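Local coordinates for protein TRAP-type C4-dicarboxylate:H+ symport system substrate-binding component DctP (Shewanella oneidensis, PDB 4MX6) that probably serves as the periplasmic solute-binding component of a TRAP-type C4-dicarboxylate:proton symporter, capturing succinate and related C4-dicarboxylates for uptake, at residues P36-V44 and N93-S101; L120-F130 and V330-N338. All blocks are in the same frame, centred on the assembly; numbering follows the deposited sequence.

Contact 1 (P36-V44 and N93-S101)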
loop_
_atom_site.group_PDB
_atom_site.type_symbol
_atom_site.label_atom_id
_atom_site.label_comp_id
_atom_site.label_asym_id
_atom_site.label_seq_id
_atom_site.Cartn_x
_atom_site.Cartn_y
_atom_site.Cartn_z
ATOM N N PRO A 36 -31.729 4.759 3.895
ATOM C CA PRO A 36 -30.864 3.711 3.347
ATOM C C PRO A 36 -29.801 3.362 4.370
ATOM O O PRO A 36 -29.435 4.220 5.183
ATOM C CB PRO A 36 -30.214 4.382 2.131
ATOM C CG PRO A 36 -31.099 5.552 1.811
ATOM C CD PRO A 36 -31.667 6.001 3.109
ATOM N N VAL A 37 -29.322 2.130 4.349
ATOM C CA VAL A 37 -28.229 1.746 5.220
ATOM C C VAL A 37 -26.973 2.476 4.745
ATOM O O VAL A 37 -26.609 2.421 3.568
ATOM C CB VAL A 37 -28.026 0.218 5.229
ATOM C CG1 VAL A 37 -26.769 -0.158 5.985
ATOM C CG2 VAL A 37 -29.236 -0.465 5.857
ATOM N N GLU A 38 -26.336 3.202 5.658
ATOM C CA GLU A 38 -25.098 3.896 5.326
ATOM C C GLU A 38 -23.905 2.975 5.495
ATOM O O GLU A 38 -23.695 2.390 6.562
ATOM C CB GLU A 38 -24.908 5.143 6.188
ATOM C CG GLU A 38 -23.639 5.936 5.837
ATOM C CD GLU A 38 -23.399 7.124 6.748
ATOM O OE1 GLU A 38 -24.033 7.189 7.822
ATOM O OE2 GLU A 38 -22.584 8.005 6.387
ATOM N N ILE A 39 -23.134 2.862 4.423
ATOM C CA ILE A 39 -21.883 2.133 4.404
ATOM C C ILE A 39 -20.750 3.154 4.382
ATOM O O ILE A 39 -20.701 3.987 3.488
ATOM C CB ILE A 39 -21.800 1.270 3.134
ATOM C CG1 ILE A 39 -22.844 0.151 3.156
ATOM C CG2 ILE A 39 -20.425 0.682 2.988
ATOM C CD1 ILE A 39 -22.948 -0.591 1.838
ATOM N N LYS A 40 -19.873 3.123 5.383
ATOM C CA LYS A 40 -18.741 4.050 5.427
ATOM C C LYS A 40 -17.465 3.380 4.928
ATOM O O LYS A 40 -17.183 2.236 5.298
ATOM C CB LYS A 40 -18.528 4.563 6.848
ATOM C CG LYS A 40 -19.704 5.329 7.392
ATOM C CD LYS A 40 -19.425 5.911 8.774
ATOM C CE LYS A 40 -20.690 6.477 9.394
ATOM N NZ LYS A 40 -20.426 7.178 10.663
ATOM N N PHE A 41 -16.720 4.103 4.085
ATOM C CA PHE A 41 -15.446 3.650 3.522
ATOM C C PHE A 41 -14.446 4.752 3.839
ATOM O O PHE A 41 -14.569 5.869 3.324
ATOM C CB PHE A 41 -15.593 3.468 2.012
ATOM C CG PHE A 41 -14.460 2.707 1.344
ATOM C CD1 PHE A 41 -13.135 2.828 1.733
ATOM C CD2 PHE A 41 -14.744 1.869 0.301
ATOM C CE1 PHE A 41 -12.138 2.111 1.090
ATOM C CE2 PHE A 41 -13.751 1.151 -0.336
ATOM C CZ PHE A 41 -12.449 1.293 0.054
ATOM N N SER A 42 -13.484 4.480 4.713
ATOM C CA SER A 42 -12.465 5.475 5.020
ATOM C C SER A 42 -11.118 5.053 4.471
ATOM O O SER A 42 -10.830 3.867 4.353
ATOM C CB SER A 42 -12.375 5.741 6.527
ATOM O OG SER A 42 -11.959 4.605 7.271
ATOM N N HIS A 43 -10.293 6.039 4.149
ATOM C CA HIS A 43 -8.924 5.790 3.744
ATOM C C HIS A 43 -8.050 7.016 3.990
ATOM O O HIS A 43 -8.544 8.083 4.403
ATOM C CB HIS A 43 -8.885 5.309 2.285
ATOM C CG HIS A 43 -9.304 6.328 1.274
ATOM N ND1 HIS A 43 -8.457 7.336 0.869
ATOM C CD2 HIS A 43 -10.460 6.486 0.581
ATOM C CE1 HIS A 43 -9.079 8.066 -0.042
ATOM N NE2 HIS A 43 -10.293 7.577 -0.231
ATOM N N VAL A 44 -6.753 6.858 3.740
ATOM C CA VAL A 44 -5.763 7.863 4.117
ATOM C C VAL A 44 -5.184 8.639 2.941
ATOM O O VAL A 44 -4.336 9.503 3.142
ATOM C CB VAL A 44 -4.603 7.227 4.935
ATOM C CG1 VAL A 44 -5.171 6.505 6.135
ATOM C CG2 VAL A 44 -3.728 6.300 4.091
ATOM N N ASN A 93 -17.222 -1.839 13.902
ATOM C CA ASN A 93 -18.266 -1.442 12.954
ATOM C C ASN A 93 -18.534 0.065 12.964
ATOM O O ASN A 93 -19.647 0.503 12.646
ATOM C CB ASN A 93 -19.552 -2.257 13.135
ATOM C CG ASN A 93 -20.402 -2.290 11.872
ATOM O OD1 ASN A 93 -19.892 -2.312 10.755
ATOM N ND2 ASN A 93 -21.714 -2.283 12.047
ATOM N N ASP A 94 -17.496 0.851 13.276
ATOM C CA ASP A 94 -17.557 2.298 13.086
ATOM C C ASP A 94 -17.232 2.691 11.643
ATOM O O ASP A 94 -17.445 3.833 11.252
ATOM C CB ASP A 94 -16.606 2.993 14.049
ATOM C CG ASP A 94 -17.132 3.033 15.464
ATOM O OD1 ASP A 94 -18.369 2.944 15.658
ATOM O OD2 ASP A 94 -16.297 3.210 16.385
ATOM N N VAL A 95 -16.716 1.738 10.870
ATOM C CA VAL A 95 -16.504 1.894 9.432
ATOM C C VAL A 95 -16.717 0.489 8.856
ATOM O O VAL A 95 -16.490 -0.491 9.563
ATOM C CB VAL A 95 -15.088 2.495 9.116
ATOM C CG1 VAL A 95 -13.955 1.577 9.566
ATOM C CG2 VAL A 95 -14.943 2.849 7.659
ATOM N N GLN A 96 -17.159 0.398 7.607
ATOM C CA GLN A 96 -17.540 -0.879 7.009
ATOM C C GLN A 96 -16.516 -1.397 5.989
ATOM O O GLN A 96 -16.403 -2.607 5.805
ATOM C CB GLN A 96 -18.929 -0.761 6.369
ATOM C CG GLN A 96 -20.053 -0.732 7.397
ATOM C CD GLN A 96 -20.061 0.528 8.244
ATOM O OE1 GLN A 96 -20.094 1.648 7.725
ATOM N NE2 GLN A 96 -20.044 0.354 9.558
ATOM N N PHE A 97 -15.787 -0.500 5.328
ATOM C CA PHE A 97 -14.718 -0.874 4.400
ATOM C C PHE A 97 -13.509 0.011 4.620
ATOM O O PHE A 97 -13.647 1.219 4.761
ATOM C CB PHE A 97 -15.164 -0.759 2.927
ATOM C CG PHE A 97 -16.273 -1.704 2.563
ATOM C CD1 PHE A 97 -16.022 -3.000 2.158
ATOM C CD2 PHE A 97 -17.596 -1.305 2.676
ATOM C CE1 PHE A 97 -17.071 -3.867 1.845
ATOM C CE2 PHE A 97 -18.631 -2.176 2.378
ATOM C CZ PHE A 97 -18.357 -3.445 1.975
ATOM N N VAL A 98 -12.340 -0.618 4.644
ATOM C CA VAL A 98 -11.062 0.079 4.590
ATOM C C VAL A 98 -10.164 -0.686 3.616
ATOM O O VAL A 98 -10.483 -1.820 3.226
ATOM C CB VAL A 98 -10.404 0.221 5.986
ATOM C CG1 VAL A 98 -11.257 1.130 6.875
ATOM C CG2 VAL A 98 -10.187 -1.134 6.656
ATOM N N ALA A 99 -9.056 -0.074 3.206
ATOM C CA ALA A 99 -8.146 -0.711 2.261
ATOM C C ALA A 99 -6.700 -0.340 2.606
ATOM O O ALA A 99 -6.031 0.402 1.873
ATOM C CB ALA A 99 -8.505 -0.360 0.823
ATOM N N PRO A 100 -6.207 -0.854 3.744
ATOM C CA PRO A 100 -4.840 -0.543 4.162
ATOM C C PRO A 100 -3.808 -1.172 3.259
ATOM O O PRO A 100 -4.023 -2.246 2.684
ATOM C CB PRO A 100 -4.740 -1.173 5.565
ATOM C CG PRO A 100 -6.157 -1.527 5.960
ATOM C CD PRO A 100 -6.852 -1.802 4.669
ATOM N N SER A 101 -2.647 -0.537 3.213
ATOM C CA SER A 101 -1.459 -1.187 2.704
ATOM C C SER A 101 -1.310 -2.575 3.323
ATOM O O SER A 101 -1.533 -2.765 4.520
ATOM C CB SER A 101 -0.240 -0.361 3.089
ATOM O OG SER A 101 0.942 -1.080 2.793
HETATM O O HOH W 1 -22.239 3.347 8.648
HETATM O O HOH W 2 -18.452 6.015 12.489
HETATM O O HOH W 3 -8.392 2.499 4.375
#
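Lys40 O is gripped by two backbone donors of the other segment, Gln96 N at 3.0 Å and Phe97 N at 3.1 Å. The Phe97 bond and the one from Ser42 N to Phe97 O make the single beta bridge, Phe41 with Phe97, that ties strand 37-42 of the periplasmic binding protein fold to the loop following helix 86-91; Gln96 N adds a second donor to Lys40 O. On its other edge the strand pairs in parallel with strand 70-75. The Gln96 side chain extends the pairing: its chain, bent at chi2 (68°), brings OE1 to 2.8 Å from Lys40 N, in the carbonyl plane, while NE2 points almost straight at Asn93 OD1. Water 1 also donates to OE1 and joins it to Glu38 O. Without the amide, as with an alanine here, Lys40 N would probably lose its acceptor and Asn93 OD1 this donor. Beside these bonds, Phe97 CB lies over one face of the Phe41 ring, and Ile39 CG2 meets the Phe97 ring edge at CE2, 3.4 Å away. Towards the succinate site, Ala99 O accepts from Lys51 NZ, a succinate-binding residue. Water 3 bridges the strand and the loop, donating to Ser42 O and accepting from Ala99 N at 2.9 Å.

Contact 2 (L120-F130 and V330-N338)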
loop_
_atom_site.group_PDB
_atom_site.type_symbol
_atom_site.label_atom_id
_atom_site.label_comp_id
_atom_site.label_asym_id
_atom_site.label_seq_id
_atom_site.Cartn_x
_atom_site.Cartn_y
_atom_site.Cartn_z
ATOM N N LEU A 120 11.530 -8.380 -3.729
ATOM C CA LEU A 120 10.912 -9.682 -3.958
ATOM C C LEU A 120 10.263 -9.767 -5.341
ATOM O O LEU A 120 10.443 -10.753 -6.064
ATOM C CB LEU A 120 9.893 -9.979 -2.861
ATOM C CG LEU A 120 9.158 -11.317 -2.969
ATOM C CD1 LEU A 120 10.120 -12.504 -3.008
ATOM C CD2 LEU A 120 8.181 -11.434 -1.801
ATOM N N PHE A 121 9.471 -8.753 -5.676
ATOM C CA PHE A 121 8.774 -8.700 -6.951
ATOM C C PHE A 121 9.470 -7.738 -7.902
ATOM O O PHE A 121 9.813 -6.611 -7.533
ATOM C CB PHE A 121 7.337 -8.229 -6.744
ATOM C CG PHE A 121 6.556 -9.099 -5.811
ATOM C CD1 PHE A 121 6.122 -10.356 -6.202
ATOM C CD2 PHE A 121 6.253 -8.670 -4.532
ATOM C CE1 PHE A 121 5.397 -11.165 -5.333
ATOM C CE2 PHE A 121 5.527 -9.487 -3.668
ATOM C CZ PHE A 121 5.116 -10.735 -4.079
ATOM N N ASN A 122 9.687 -8.178 -9.134
ATOM C CA ASN A 122 10.361 -7.335 -10.114
ATOM C C ASN A 122 9.508 -6.129 -10.484
ATOM O O ASN A 122 10.013 -5.010 -10.688
ATOM C CB ASN A 122 10.649 -8.109 -11.403
ATOM C CG ASN A 122 11.716 -9.174 -11.233
ATOM O OD1 ASN A 122 12.450 -9.181 -10.247
ATOM N ND2 ASN A 122 11.815 -10.074 -12.209
ATOM N N ASP A 123 8.207 -6.366 -10.585
ATOM C CA ASP A 123 7.292 -5.373 -11.114
ATOM C C ASP A 123 5.860 -5.762 -10.751
ATOM O O ASP A 123 5.629 -6.798 -10.113
ATOM C CB ASP A 123 7.465 -5.215 -12.632
ATOM C CG ASP A 123 7.314 -6.513 -13.374
ATOM O OD1 ASP A 123 6.517 -7.372 -12.946
ATOM O OD2 ASP A 123 8.009 -6.676 -14.411
ATOM N N MET A 124 4.909 -4.936 -11.169
ATOM C CA MET A 124 3.513 -5.118 -10.786
ATOM C C MET A 124 2.867 -6.335 -11.436
ATOM O O MET A 124 1.898 -6.877 -10.917
ATOM C CB MET A 124 2.710 -3.863 -11.099
ATOM C CG MET A 124 3.135 -2.673 -10.268
ATOM S SD MET A 124 2.957 -2.978 -8.520
ATOM C CE MET A 124 1.191 -2.981 -8.405
ATOM N N ASP A 125 3.375 -6.754 -12.582
ATOM C CA ASP A 125 2.901 -7.985 -13.203
ATOM C C ASP A 125 3.187 -9.189 -12.292
ATOM O O ASP A 125 2.341 -10.084 -12.139
ATOM C CB ASP A 125 3.534 -8.187 -14.584
ATOM C CG ASP A 125 2.997 -7.218 -15.635
ATOM O OD1 ASP A 125 1.826 -6.794 -15.538
ATOM O OD2 ASP A 125 3.758 -6.879 -16.569
ATOM N N ALA A 126 4.376 -9.216 -11.690
ATOM C CA ALA A 126 4.735 -10.308 -10.785
ATOM C C ALA A 126 3.884 -10.255 -9.515
ATOM O O ALA A 126 3.415 -11.284 -9.029
ATOM C CB ALA A 126 6.213 -10.242 -10.447
ATOM N N VAL A 127 3.680 -9.049 -8.989
ATOM C CA VAL A 127 2.822 -8.883 -7.822
ATOM C C VAL A 127 1.442 -9.466 -8.086
ATOM O O VAL A 127 0.895 -10.232 -7.286
ATOM C CB VAL A 127 2.674 -7.376 -7.467
ATOM C CG1 VAL A 127 1.661 -7.187 -6.380
ATOM C CG2 VAL A 127 4.018 -6.790 -7.060
ATOM N N ASN A 128 0.874 -9.089 -9.221
ATOM C CA ASN A 128 -0.459 -9.537 -9.573
ATOM C C ASN A 128 -0.528 -11.065 -9.726
ATOM O O ASN A 128 -1.471 -11.698 -9.266
ATOM C CB ASN A 128 -0.938 -8.863 -10.841
ATOM C CG ASN A 128 -2.396 -9.034 -11.041
ATOM O OD1 ASN A 128 -3.195 -8.438 -10.317
ATOM N ND2 ASN A 128 -2.772 -9.828 -12.029
ATOM N N ARG A 129 0.462 -11.658 -10.386
ATOM C CA ARG A 129 0.466 -13.108 -10.532
ATOM C C ARG A 129 0.484 -13.789 -9.165
ATOM O O ARG A 129 -0.243 -14.762 -8.927
ATOM C CB ARG A 129 1.652 -13.575 -11.379
ATOM C CG ARG A 129 1.426 -13.472 -12.874
ATOM C CD ARG A 129 2.559 -14.121 -13.659
ATOM N NE ARG A 129 3.552 -13.139 -14.087
ATOM C CZ ARG A 129 3.349 -12.258 -15.065
ATOM N NH1 ARG A 129 2.190 -12.227 -15.708
ATOM N NH2 ARG A 129 4.301 -11.401 -15.401
ATOM N N PHE A 130 1.315 -13.288 -8.259
ATOM C CA PHE A 130 1.373 -13.865 -6.918
ATOM C C PHE A 130 0.022 -13.716 -6.208
ATOM O O PHE A 130 -0.496 -14.661 -5.627
ATOM C CB PHE A 130 2.485 -13.232 -6.095
ATOM C CG PHE A 130 2.536 -13.727 -4.683
ATOM C CD1 PHE A 130 3.036 -14.984 -4.385
ATOM C CD2 PHE A 130 2.063 -12.946 -3.646
ATOM C CE1 PHE A 130 3.080 -15.431 -3.068
ATOM C CE2 PHE A 130 2.087 -13.398 -2.338
ATOM C CZ PHE A 130 2.603 -14.636 -2.046
ATOM N N VAL A 330 6.227 -19.793 0.824
ATOM C CA VAL A 330 5.525 -18.617 0.322
ATOM C C VAL A 330 6.505 -17.685 -0.391
ATOM O O VAL A 330 6.187 -17.138 -1.449
ATOM C CB VAL A 330 4.754 -17.882 1.437
ATOM C CG1 VAL A 330 4.001 -16.689 0.863
ATOM C CG2 VAL A 330 3.791 -18.835 2.114
ATOM N N ILE A 331 7.698 -17.501 0.173
ATOM C CA ILE A 331 8.733 -16.707 -0.486
ATOM C C ILE A 331 9.043 -17.317 -1.849
ATOM O O ILE A 331 9.147 -16.600 -2.842
ATOM C CB ILE A 331 10.005 -16.586 0.382
ATOM C CG1 ILE A 331 9.717 -15.709 1.598
ATOM C CG2 ILE A 331 11.171 -16.017 -0.430
ATOM C CD1 ILE A 331 10.816 -15.704 2.623
ATOM N N GLU A 332 9.160 -18.641 -1.903
ATOM C CA GLU A 332 9.482 -19.319 -3.157
ATOM C C GLU A 332 8.376 -19.163 -4.196
ATOM O O GLU A 332 8.652 -19.022 -5.388
ATOM C CB GLU A 332 9.799 -20.790 -2.908
ATOM C CG GLU A 332 11.170 -20.962 -2.302
ATOM C CD GLU A 332 11.534 -22.400 -2.027
ATOM O OE1 GLU A 332 10.658 -23.279 -2.134
ATOM O OE2 GLU A 332 12.716 -22.656 -1.711
ATOM N N ALA A 333 7.128 -19.170 -3.752
ATOM C CA ALA A 333 6.013 -18.927 -4.661
ATOM C C ALA A 333 6.066 -17.504 -5.219
ATOM O O ALA A 333 5.793 -17.292 -6.399
ATOM C CB ALA A 333 4.674 -19.187 -3.967
ATOM N N ALA A 334 6.432 -16.537 -4.384
ATOM C CA ALA A 334 6.551 -15.162 -4.837
ATOM C C ALA A 334 7.711 -15.019 -5.821
ATOM O O ALA A 334 7.586 -14.364 -6.858
ATOM C CB ALA A 334 6.735 -14.222 -3.652
ATOM N N VAL A 335 8.860 -15.605 -5.488
ATOM C CA VAL A 335 10.022 -15.524 -6.365
ATOM C C VAL A 335 9.656 -16.078 -7.738
ATOM O O VAL A 335 9.992 -15.490 -8.772
ATOM C CB VAL A 335 11.244 -16.282 -5.777
ATOM C CG1 VAL A 335 12.360 -16.435 -6.801
ATOM C CG2 VAL A 335 11.770 -15.562 -4.536
ATOM N N ALA A 336 8.976 -17.219 -7.749
ATOM C CA ALA A 336 8.622 -17.883 -8.997
ATOM C C ALA A 336 7.623 -17.074 -9.820
ATOM O O ALA A 336 7.577 -17.221 -11.043
ATOM C CB ALA A 336 8.090 -19.285 -8.722
ATOM N N ALA A 337 6.845 -16.212 -9.168
ATOM C CA ALA A 337 5.910 -15.344 -9.881
ATOM C C ALA A 337 6.613 -14.343 -10.812
ATOM O O ALA A 337 5.986 -13.790 -11.716
ATOM C CB ALA A 337 4.995 -14.619 -8.891
ATOM N N ASN A 338 7.898 -14.086 -10.583
ATOM C CA ASN A 338 8.678 -13.220 -11.468
ATOM C C ASN A 338 8.997 -13.869 -12.802
ATOM O O ASN A 338 9.354 -13.202 -13.767
ATOM C CB ASN A 338 9.994 -12.834 -10.815
ATOM C CG ASN A 338 9.796 -11.905 -9.663
ATOM O OD1 ASN A 338 9.279 -10.809 -9.845
ATOM N ND2 ASN A 338 10.155 -12.338 -8.459
HETATM O O HOH W 4 9.708 -10.532 -14.060
#
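Phe130 reaches from helix 124-130 to helix 330-337, meeting it from CB to CZ. CB rests 4.0 Å from Ala337 CB. With CG anti to the backbone N (chi1 176°), the ring extends along the neighbouring helix: CD1 comes to 3.5 Å from Ala334 CA, CE1 passes Ala333 CB, and the tip atom CZ meets Val330 CG1 at the ring's edge. Ala334 CB lies over a ring face in a CH-pi contact. Phe115 meets the same ring from outside the two segments.

Phe130 is thus a knob in a hole formed by Val330, Ala333, Ala334 and Ala337, the two helix segments crossing at 133° with axes 8.7 Å apart. The small alanines let them come this near, joining the C-terminal helix to helix 124-132, whose N-cap is Asp123. Ala334 CB also receives Leu120 CD2 at 3.6 Å and Phe121 CE1, while Leu120 CD1 reaches Val335 CG2.

Around Asn338 the chemistry turns polar; its amide spans the loop leading into helix 124-132: ND2 donates to Leu120 O, lying in the plane of the Leu120 carbonyl, and OD1 accepts from Asn122 N at 2.8 Å. ND2 bonds back to Val335 O as well, which helps fix the amide's rotation. The Asn122 amide stacks on that of Asn338, their planes 27° apart. Water 4 links Asn122 ND2 to Asn338 O.

Contact 1 is the more buried of the two and borders the succinate site; contact 2 is only partly buried and lies away from it. They share no helix or strand and sit on opposite sides of the chain's centre, with centres 29 Å apart and nearest atoms about 11 Å apart. Strand 243-251 runs near both, touched by Phe97, Val98 and Ala99 at contact 1 and by Met124 and Val127 of segment 120-130. Backbone bonds dominate contact 1, as suits a loop laid against a strand, whereas in contact 2 a helix and the loop leading into it meet the C-terminal helix through apolar side chains, and the direct polar bonds all involve a side chain.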